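Local coordinates for aminotransferase, class V family protein (Trichomonas vaginalis, PDB 5F8V), which probably catalyses the pyridoxal-phosphate-dependent transfer of the amino group of O-phospho-L-serine to 2-oxoglutarate, the second step of serine biosynthesis from 3-phosphoglycerate, at residues 280-291 against 362-371. Sequence-based numbering, arbitrary orientation.
Sequences KVYEAIDSNPNF and VQAMKEWPGF
The helical runs 280-286 and 362-367 lie side by side and nearly parallel, their axes 9.9 Å apart and 4° from alignment, with A284 and V362 abreast, and N290 and G370 likewise beyond the helices. They are the C-terminal ends of two helices in the small domain of this class-V, fold-type I aminotransferase, packed on strand 304-307. A284, with its single methyl, suits the close approach, and V362 CG2 rests against it. M365 is long and flexible enough to bridge the helices: its chain bends at chi3 (62°), carrying CE to 3.7 Å from A284 CB, against I285 CG1 and over one face of F291. F291, W368 and F371 form an aromatic cluster just beyond the ends of the two helices, and F324 of helix 318-329 adds a further ring. F371 and F291 form an offset edge-to-face pair, the edge of F371 toward the face of F291 (planes at 87°), with F371 CE2 3.7 Å from F291 CE1. In the turn 288-291, N288 OD1 accepts from N290 N in an Asx turn, while N288 ND2 donates to a water that in turn donates to W368 O. N290 suits its place by offering a carbonyl oxygen across the gap: F371 N donates to N290 OD1 at 3.2 Å, from above the carbonyl plane.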
loop_
_atom_site.group_PDB
_atom_site.type_symbol
_atom_site.label_atom_id
_atom_site.label_comp_id
_atom_site.label_asym_id
_atom_site.label_seq_id
_atom_site.Cartn_x
_atom_site.Cartn_y
_atom_site.Cartn_z
ATOM N N LYS A 280 24.984 -14.520 19.817
ATOM C CA LYS A 280 24.646 -15.944 19.988
ATOM C C LYS A 280 24.575 -16.697 18.645
ATOM O O LYS A 280 25.143 -17.777 18.520
ATOM C CB LYS A 280 23.320 -16.105 20.743
ATOM C CG LYS A 280 23.371 -15.710 22.219
ATOM C CD LYS A 280 22.047 -16.031 22.907
ATOM C CE LYS A 280 22.170 -15.995 24.429
ATOM N NZ LYS A 280 20.854 -16.203 25.101
ATOM N N VAL A 281 23.913 -16.115 17.645
ATOM C CA VAL A 281 23.758 -16.786 16.349
ATOM C C VAL A 281 25.129 -16.920 15.674
ATOM O O VAL A 281 25.448 -17.988 15.157
ATOM C CB VAL A 281 22.756 -16.081 15.404
ATOM C CG1 VAL A 281 22.699 -16.770 14.051
ATOM C CG2 VAL A 281 21.357 -16.022 16.009
ATOM N N TYR A 282 25.935 -15.852 15.697
ATOM C CA TYR A 282 27.265 -15.881 15.066
ATOM C C TYR A 282 28.240 -16.813 15.770
ATOM O O TYR A 282 29.031 -17.478 15.107
ATOM C CB TYR A 282 27.880 -14.469 14.936
ATOM C CG TYR A 282 27.251 -13.649 13.832
ATOM C CD1 TYR A 282 27.280 -14.095 12.515
ATOM C CD2 TYR A 282 26.617 -12.422 14.097
ATOM C CE1 TYR A 282 26.709 -13.364 11.495
ATOM C CE2 TYR A 282 26.042 -11.673 13.069
ATOM C CZ TYR A 282 26.095 -12.153 11.763
ATOM O OH TYR A 282 25.531 -11.460 10.703
ATOM N N GLU A 283 28.197 -16.854 17.097
ATOM C CA GLU A 283 29.003 -17.814 17.852
ATOM C C GLU A 283 28.559 -19.271 17.572
ATOM O O GLU A 283 29.400 -20.155 17.542
ATOM C CB GLU A 283 29.028 -17.482 19.360
ATOM C CG GLU A 283 29.689 -18.512 20.286
ATOM C CD GLU A 283 31.174 -18.778 20.005
ATOM O OE1 GLU A 283 31.639 -18.638 18.852
ATOM O OE2 GLU A 283 31.896 -19.157 20.955
ATOM N N ALA A 284 27.265 -19.504 17.338
ATOM C CA ALA A 284 26.788 -20.825 16.908
ATOM C C ALA A 284 27.282 -21.183 15.489
ATOM O O ALA A 284 27.601 -22.346 15.220
ATOM C CB ALA A 284 25.273 -20.912 16.990
ATOM N N ILE A 285 27.354 -20.192 14.596
ATOM C CA ILE A 285 27.941 -20.403 13.275
ATOM C C ILE A 285 29.443 -20.698 13.420
ATOM O O ILE A 285 29.891 -21.796 13.094
ATOM C CB ILE A 285 27.720 -19.198 12.329
ATOM C CG1 ILE A 285 26.228 -19.021 12.012
ATOM C CG2 ILE A 285 28.528 -19.359 11.041
ATOM C CD1 ILE A 285 25.861 -17.637 11.512
ATOM N N ASP A 286 30.186 -19.728 13.952
ATOM C CA ASP A 286 31.662 -19.741 13.954
ATOM C C ASP A 286 32.288 -20.921 14.702
ATOM O O ASP A 286 33.288 -21.486 14.241
ATOM C CB ASP A 286 32.226 -18.431 14.528
ATOM C CG ASP A 286 31.999 -17.225 13.613
ATOM O OD1 ASP A 286 31.607 -17.385 12.445
ATOM O OD2 ASP A 286 32.213 -16.086 14.075
ATOM N N SER A 287 31.696 -21.297 15.832
ATOM C CA SER A 287 32.235 -22.371 16.677
ATOM C C SER A 287 31.909 -23.791 16.200
ATOM O O SER A 287 32.363 -24.754 16.813
ATOM C CB SER A 287 31.738 -22.208 18.116
ATOM O OG SER A 287 30.361 -22.512 18.212
ATOM N N ASN A 288 31.125 -23.916 15.129
ATOM C CA ASN A 288 30.650 -25.195 14.633
ATOM C C ASN A 288 31.242 -25.472 13.250
ATOM O O ASN A 288 31.026 -24.687 12.344
ATOM C CB ASN A 288 29.117 -25.159 14.562
ATOM C CG ASN A 288 28.501 -26.517 14.286
ATOM O OD1 ASN A 288 29.095 -27.364 13.625
ATOM N ND2 ASN A 288 27.285 -26.721 14.774
ATOM N N PRO A 289 31.954 -26.614 13.069
ATOM C CA PRO A 289 32.534 -26.928 11.743
ATOM C C PRO A 289 31.525 -27.163 10.603
ATOM O O PRO A 289 31.909 -27.085 9.438
ATOM C CB PRO A 289 33.339 -28.213 12.008
ATOM C CG PRO A 289 32.658 -28.848 13.170
ATOM C CD PRO A 289 32.234 -27.690 14.042
ATOM N N ASN A 290 30.260 -27.433 10.923
ATOM C CA ASN A 290 29.236 -27.632 9.887
ATOM C C ASN A 290 28.687 -26.361 9.234
ATOM O O ASN A 290 27.995 -26.450 8.211
ATOM C CB ASN A 290 28.078 -28.444 10.458
ATOM C CG ASN A 290 28.515 -29.825 10.898
ATOM O OD1 ASN A 290 28.954 -30.629 10.071
ATOM N ND2 ASN A 290 28.415 -30.107 12.198
ATOM N N PHE A 291 28.980 -25.195 9.818
ATOM C CA PHE A 291 28.444 -23.920 9.332
ATOM C C PHE A 291 29.545 -22.856 9.192
ATOM O O PHE A 291 30.492 -22.814 9.984
ATOM C CB PHE A 291 27.333 -23.412 10.268
ATOM C CG PHE A 291 26.240 -24.420 10.532
ATOM C CD1 PHE A 291 25.274 -24.692 9.569
ATOM C CD2 PHE A 291 26.172 -25.090 11.746
ATOM C CE1 PHE A 291 24.265 -25.616 9.808
ATOM C CE2 PHE A 291 25.155 -26.014 11.995
ATOM C CZ PHE A 291 24.207 -26.275 11.027
ATOM N N VAL A 362 19.953 -22.043 18.137
ATOM C CA VAL A 362 21.304 -22.400 18.601
ATOM C C VAL A 362 21.382 -23.873 19.020
ATOM O O VAL A 362 22.375 -24.553 18.725
ATOM C CB VAL A 362 21.758 -21.474 19.759
ATOM C CG1 VAL A 362 23.023 -21.985 20.448
ATOM C CG2 VAL A 362 21.973 -20.048 19.254
ATOM N N GLN A 363 20.345 -24.354 19.705
ATOM C CA GLN A 363 20.261 -25.768 20.079
ATOM C C GLN A 363 20.181 -26.683 18.857
ATOM O O GLN A 363 20.870 -27.705 18.808
ATOM C CB GLN A 363 19.076 -26.042 21.019
ATOM C CG GLN A 363 19.268 -25.543 22.446
ATOM C CD GLN A 363 20.563 -26.028 23.083
ATOM O OE1 GLN A 363 21.468 -25.235 23.363
ATOM N NE2 GLN A 363 20.680 -27.334 23.259
ATOM N N ALA A 364 19.358 -26.315 17.877
ATOM C CA ALA A 364 19.249 -27.092 16.644
ATOM C C ALA A 364 20.599 -27.188 15.936
ATOM O O ALA A 364 21.009 -28.271 15.509
ATOM C CB ALA A 364 18.196 -26.498 15.722
ATOM N N MET A 365 21.304 -26.062 15.855
ATOM C CA MET A 365 22.600 -26.008 15.189
ATOM C C MET A 365 23.648 -26.856 15.915
ATOM O O MET A 365 24.476 -27.495 15.268
ATOM C CB MET A 365 23.069 -24.550 15.043
ATOM C CG MET A 365 22.210 -23.746 14.079
ATOM S SD MET A 365 22.507 -21.962 14.086
ATOM C CE MET A 365 24.219 -21.935 13.556
ATOM N N LYS A 366 23.590 -26.867 17.248
ATOM C CA LYS A 366 24.492 -27.673 18.076
ATOM C C LYS A 366 24.185 -29.172 17.955
ATOM O O LYS A 366 25.096 -29.988 17.982
ATOM C CB LYS A 366 24.394 -27.239 19.546
ATOM C CG LYS A 366 25.412 -27.853 20.499
ATOM C CD LYS A 366 26.788 -27.224 20.338
ATOM C CE LYS A 366 27.819 -27.928 21.216
ATOM N NZ LYS A 366 29.196 -27.415 20.972
ATOM N N GLU A 367 22.909 -29.522 17.817
ATOM C CA GLU A 367 22.483 -30.933 17.754
ATOM C C GLU A 367 22.504 -31.548 16.352
ATOM O O GLU A 367 22.426 -32.767 16.220
ATOM C CB GLU A 367 21.092 -31.078 18.374
ATOM C CG GLU A 367 21.115 -30.938 19.893
ATOM C CD GLU A 367 19.802 -30.475 20.504
ATOM O OE1 GLU A 367 18.803 -30.275 19.775
ATOM O OE2 GLU A 367 19.773 -30.308 21.743
ATOM N N TRP A 368 22.593 -30.712 15.317
ATOM C CA TRP A 368 22.697 -31.177 13.941
ATOM C C TRP A 368 23.852 -32.203 13.822
ATOM O O TRP A 368 24.988 -31.876 14.154
ATOM C CB TRP A 368 22.903 -29.973 13.012
ATOM C CG TRP A 368 23.260 -30.304 11.602
ATOM C CD1 TRP A 368 24.410 -29.984 10.964
ATOM C CD2 TRP A 368 22.455 -31.012 10.653
ATOM N NE1 TRP A 368 24.383 -30.449 9.673
ATOM C CE2 TRP A 368 23.188 -31.081 9.455
ATOM C CE3 TRP A 368 21.179 -31.581 10.698
ATOM C CZ2 TRP A 368 22.695 -31.713 8.309
ATOM C CZ3 TRP A 368 20.691 -32.216 9.562
ATOM C CH2 TRP A 368 21.447 -32.272 8.383
ATOM N N PRO A 369 23.555 -33.456 13.401
ATOM C CA PRO A 369 24.627 -34.471 13.342
ATOM C C PRO A 369 25.762 -34.154 12.352
ATOM O O PRO A 369 26.875 -34.643 12.537
ATOM C CB PRO A 369 23.884 -35.759 12.944
ATOM C CG PRO A 369 22.617 -35.296 12.304
ATOM C CD PRO A 369 22.246 -34.037 13.040
ATOM N N GLY A 370 25.481 -33.344 11.330
ATOM C CA GLY A 370 26.513 -32.805 10.455
ATOM C C GLY A 370 26.223 -33.032 8.990
ATOM O O GLY A 370 25.326 -33.802 8.636
ATOM N N PHE A 371 26.977 -32.318 8.150
ATOM C CA PHE A 371 26.983 -32.525 6.707
ATOM C C PHE A 371 28.135 -33.481 6.411
ATOM O O PHE A 371 28.051 -34.290 5.491
ATOM C CB PHE A 371 27.179 -31.196 5.956
ATOM C CG PHE A 371 26.139 -30.151 6.289
ATOM C CD1 PHE A 371 24.856 -30.237 5.756
ATOM C CD2 PHE A 371 26.435 -29.089 7.143
ATOM C CE1 PHE A 371 23.888 -29.291 6.064
ATOM C CE2 PHE A 371 25.468 -28.140 7.455
ATOM C CZ PHE A 371 24.195 -28.240 6.917
HETATM O O HOH W 1 26.393 -29.517 14.573
#